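Local coordinates for peptidoglycan synthetase penicillin-binding protein 3 (Bifidobacterium adolescentis, PDB 4YE5) that is a peptidoglycan synthetase of the penicillin-binding transpeptidase family, probably binding penicillin and thought to cross-link cell-wall peptides, at residues 33-38 against 42-47; 175-180 against 213-218. All coordinates share one frame; numbering follows the deposited sequence.

Contact 1 (33-38 against 42-47)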
# COMPACT_ATOMS: atom_id res chain seq x y z
N GLY A 33 -1.37 -4.59 16.79
CA GLY A 33 -1.75 -5.70 15.95
C GLY A 33 -0.73 -6.03 14.86
O GLY A 33 0.21 -5.28 14.62
N LYS A 34 -0.91 -7.18 14.22
CA LYS A 34 -0.02 -7.61 13.16
C LYS A 34 -0.48 -7.11 11.78
O LYS A 34 -1.64 -6.74 11.58
CB LYS A 34 0.10 -9.14 13.10
CG LYS A 34 0.32 -9.86 14.43
CD LYS A 34 0.56 -11.35 14.18
CE LYS A 34 -0.12 -12.24 15.22
NZ LYS A 34 0.16 -11.86 16.64
N ILE A 35 0.46 -7.10 10.84
CA ILE A 35 0.12 -6.96 9.43
C ILE A 35 0.49 -8.27 8.75
O ILE A 35 1.59 -8.81 8.97
CB ILE A 35 0.88 -5.80 8.76
CG1 ILE A 35 0.50 -4.47 9.43
CG2 ILE A 35 0.55 -5.77 7.23
CD1 ILE A 35 1.47 -3.32 9.16
N MSE A 36 -0.42 -8.79 7.95
CA MSE A 36 -0.24 -10.08 7.29
C MSE A 36 -0.53 -9.96 5.80
O MSE A 36 -1.25 -9.06 5.39
CB MSE A 36 -1.19 -11.11 7.91
CG MSE A 36 -0.84 -11.45 9.35
SE MSE A 36 -2.23 -12.54 10.15
CE MSE A 36 -3.71 -11.28 10.10
N ASP A 37 0.03 -10.86 4.99
CA ASP A 37 -0.29 -10.83 3.57
C ASP A 37 -1.62 -11.56 3.37
O ASP A 37 -2.22 -12.05 4.35
CB ASP A 37 0.86 -11.41 2.69
CG ASP A 37 0.77 -12.94 2.47
OD1 ASP A 37 0.13 -13.67 3.26
OD2 ASP A 37 1.36 -13.43 1.46
N THR A 38 -2.05 -11.66 2.12
CA THR A 38 -3.34 -12.23 1.78
C THR A 38 -3.55 -13.66 2.30
O THR A 38 -4.69 -14.07 2.49
CB THR A 38 -3.57 -12.17 0.25
OG1 THR A 38 -4.96 -12.35 -0.04
CG2 THR A 38 -2.75 -13.23 -0.47
N ILE A 42 2.82 -13.51 8.22
CA ILE A 42 3.07 -12.32 9.03
C ILE A 42 4.12 -11.40 8.41
O ILE A 42 5.19 -11.85 8.03
CB ILE A 42 3.45 -12.71 10.48
CG1 ILE A 42 2.29 -13.51 11.10
CG2 ILE A 42 3.77 -11.48 11.32
CD1 ILE A 42 2.61 -14.17 12.45
N LEU A 43 3.79 -10.11 8.29
CA LEU A 43 4.69 -9.13 7.66
C LEU A 43 5.23 -8.12 8.66
O LEU A 43 6.32 -7.56 8.48
CB LEU A 43 3.97 -8.37 6.55
CG LEU A 43 3.41 -9.22 5.42
CD1 LEU A 43 2.56 -8.37 4.52
CD2 LEU A 43 4.55 -9.87 4.66
N ALA A 44 4.45 -7.86 9.72
CA ALA A 44 4.85 -6.92 10.77
C ALA A 44 4.27 -7.41 12.08
O ALA A 44 3.10 -7.78 12.14
CB ALA A 44 4.30 -5.52 10.47
N GLN A 45 5.09 -7.40 13.12
CA GLN A 45 4.57 -7.69 14.46
C GLN A 45 5.47 -7.16 15.56
O GLN A 45 6.68 -7.02 15.39
CB GLN A 45 4.31 -9.18 14.65
CG GLN A 45 5.53 -10.05 14.61
CD GLN A 45 5.23 -11.46 15.12
OE1 GLN A 45 4.55 -11.63 16.12
NE2 GLN A 45 5.73 -12.47 14.42
N SER A 46 4.84 -6.87 16.69
CA SER A 46 5.53 -6.26 17.81
C SER A 46 6.00 -7.32 18.81
O SER A 46 5.38 -8.37 18.96
CB SER A 46 4.62 -5.23 18.50
OG SER A 46 4.29 -4.17 17.61
N VAL A 47 7.10 -7.04 19.49
CA VAL A 47 7.66 -7.93 20.51
C VAL A 47 7.10 -7.52 21.86
O VAL A 47 7.29 -6.38 22.29
CB VAL A 47 9.19 -7.78 20.57
CG1 VAL A 47 9.80 -8.86 21.46
CG2 VAL A 47 9.80 -7.83 19.17
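The peptide plane joining Met36 and Asp37 takes the Leu43 side chain on one face. Leu43 CD1 stands 3.6 Å from Asp37 N and also lies close over the Met36 carbonyl carbon. The neighbouring Ile35-Met36 peptide gives its carbonyl oxygen to two N-H groups. Leu43 N reaches Ile35 O at 2.6 Å and Ala44 N reaches Ile35 O at 3.1 Å, the donors tilted 16° and 20° from the carbonyl plane. This is a classic beta bulge in an antiparallel hairpin, with Leu43 and Ala44 both opposite Ile35. Ile35 N returns a bond of 3.0 Å to Ala44 O. On one sheet face Ile35 CD1 meets Ala44 CB at 3.8 Å. On the other, the side chains of Met36, a selenomethionine, and Ile42 cross at an angle, Met36 CG 4.1 Å from Ile42 CG1. Lys34 also crosses Ile42 at a slant, with Lys34 CD 3.9 Å from Ile42 CD1. With chi1 at -46°, its CG sits beside the backbone N, and the side chain runs alongside that of Gln45. The Asp37 carboxylate takes the N-H groups of Asn39, Ala41 and Arg221. The doubly bonded Ile35 oxygen thus fixes the register shift, while the carboxylate satisfies backbone donors of the turn.

Contact 2 (175-180 against 213-218)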
# COMPACT_ATOMS: atom_id res chain seq x y z
N GLN A 175 0.89 3.55 9.10
CA GLN A 175 0.23 4.82 9.33
C GLN A 175 -1.23 4.75 8.90
O GLN A 175 -2.12 5.15 9.64
CB GLN A 175 0.95 5.93 8.56
CG GLN A 175 0.17 7.26 8.51
CD GLN A 175 0.93 8.33 7.75
OE1 GLN A 175 2.13 8.21 7.52
NE2 GLN A 175 0.23 9.39 7.35
N MSE A 176 -1.47 4.24 7.70
CA MSE A 176 -2.84 4.19 7.19
C MSE A 176 -3.77 3.38 8.08
O MSE A 176 -4.93 3.74 8.27
CB MSE A 176 -2.86 3.56 5.80
CG MSE A 176 -4.22 3.55 5.20
SE MSE A 176 -4.09 2.92 3.37
CE MSE A 176 -4.17 1.07 3.79
N GLU A 177 -3.27 2.26 8.59
CA GLU A 177 -4.09 1.36 9.41
C GLU A 177 -3.81 1.55 10.90
O GLU A 177 -4.10 0.67 11.70
CB GLU A 177 -3.79 -0.08 9.02
CG GLU A 177 -4.26 -0.40 7.59
CD GLU A 177 -5.73 -0.16 7.45
OE1 GLU A 177 -6.50 -0.82 8.20
OE2 GLU A 177 -6.12 0.72 6.65
N ASN A 178 -3.25 2.70 11.26
CA ASN A 178 -2.78 2.93 12.63
C ASN A 178 -3.88 2.78 13.67
O ASN A 178 -3.66 2.18 14.72
CB ASN A 178 -2.09 4.29 12.76
CG ASN A 178 -1.30 4.43 14.07
OD1 ASN A 178 -0.42 3.62 14.36
ND2 ASN A 178 -1.62 5.46 14.84
N LYS A 179 -5.06 3.32 13.38
CA LYS A 179 -6.16 3.28 14.34
C LYS A 179 -6.49 1.84 14.68
O LYS A 179 -6.50 1.45 15.85
CB LYS A 179 -7.40 4.01 13.79
CG LYS A 179 -8.50 4.24 14.84
CD LYS A 179 -9.53 5.25 14.31
CE LYS A 179 -10.84 5.21 15.09
NZ LYS A 179 -10.66 5.58 16.52
N THR A 180 -6.73 1.04 13.64
CA THR A 180 -7.00 -0.39 13.77
C THR A 180 -5.87 -1.13 14.48
O THR A 180 -6.13 -1.91 15.41
CB THR A 180 -7.22 -1.02 12.36
OG1 THR A 180 -8.36 -0.41 11.74
CG2 THR A 180 -7.48 -2.50 12.46
N SER A 213 -6.14 -4.65 16.49
CA SER A 213 -6.59 -5.72 15.62
C SER A 213 -5.53 -6.02 14.56
O SER A 213 -4.65 -5.20 14.33
CB SER A 213 -7.92 -5.34 14.97
OG SER A 213 -8.97 -5.41 15.92
N ASP A 214 -5.60 -7.19 13.94
CA ASP A 214 -4.65 -7.54 12.88
C ASP A 214 -5.21 -7.16 11.52
O ASP A 214 -6.42 -7.21 11.31
CB ASP A 214 -4.33 -9.03 12.90
CG ASP A 214 -3.83 -9.51 14.27
OD1 ASP A 214 -3.02 -8.80 14.92
OD2 ASP A 214 -4.24 -10.61 14.67
N VAL A 215 -4.32 -6.82 10.60
CA VAL A 215 -4.71 -6.36 9.27
C VAL A 215 -4.16 -7.33 8.23
O VAL A 215 -2.96 -7.63 8.22
CB VAL A 215 -4.15 -4.94 9.01
CG1 VAL A 215 -4.28 -4.58 7.53
CG2 VAL A 215 -4.85 -3.91 9.89
N THR A 216 -5.04 -7.83 7.38
CA THR A 216 -4.65 -8.69 6.26
C THR A 216 -4.71 -7.92 4.94
O THR A 216 -5.75 -7.34 4.60
CB THR A 216 -5.60 -9.91 6.18
OG1 THR A 216 -5.42 -10.73 7.35
CG2 THR A 216 -5.32 -10.75 4.94
N LEU A 217 -3.59 -7.90 4.21
CA LEU A 217 -3.49 -7.18 2.93
C LEU A 217 -3.98 -8.07 1.80
O LEU A 217 -4.03 -9.28 1.95
CB LEU A 217 -2.01 -6.81 2.64
CG LEU A 217 -1.26 -6.08 3.77
CD1 LEU A 217 0.16 -5.66 3.25
CD2 LEU A 217 -2.09 -4.87 4.16
N THR A 218 -4.34 -7.46 0.67
CA THR A 218 -4.57 -8.23 -0.55
C THR A 218 -3.24 -8.64 -1.21
O THR A 218 -3.22 -9.50 -2.09
CB THR A 218 -5.37 -7.42 -1.56
OG1 THR A 218 -4.63 -6.23 -1.88
CG2 THR A 218 -6.77 -7.04 -1.00
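A mixed beta sheet is covered here by a broken helical segment. Strand 214-217 lies inside the sheet, between strands 35-36 and 430-434, and residues 175-180 pack against it. Helix 172-176 ends just before Glu177, the N-cap residue of helix 178-182. The backbone kinks there, although Asn178 N still bonds to Gln175 O. Val215 points its side chain at this kink. Its CG2 branch does most of the touching, meeting Thr180 CG2 at 3.9 Å. The two side chains cross at about a right angle. Glu177 comes to the same valine obliquely. Its chain bends at chi2 (-59°), which folds the carboxylate back and leaves Glu177 OE1 3.9 Å from Val215 CG2. This is packing of an oxygen on a methyl group, not a polar bond. Ile430 of the next strand also touches Glu177. Thr180 places its methyl anti to its own backbone N, and Thr180 CG2 then rests 3.8 Å from Ser213 CB. The sole hydrogen bond between the two segments runs from Ser213 N to Thr180 O, 2.9 Å long with 155° at the hydrogen.

In the fold
From the N terminus, contact 1 comes first and closes a short hairpin, with three residues between its segments. The chain then runs far through the N-terminal region before contact 2 opens. Contact 2 closes a longer loop of 32 residues that holds strands 186-191 and 202-207. The two are in series and neither nests in the other. They meet in space through one sheet, where strands 35-36 and 214-217 are parallel neighbours. Lys34 N reaches Asp214 OD1, and Met36 N reaches Val215 O. Strand 430-434 lies beyond 214-217. The sheet therefore ties the early hairpin to a strand from much later in the chain.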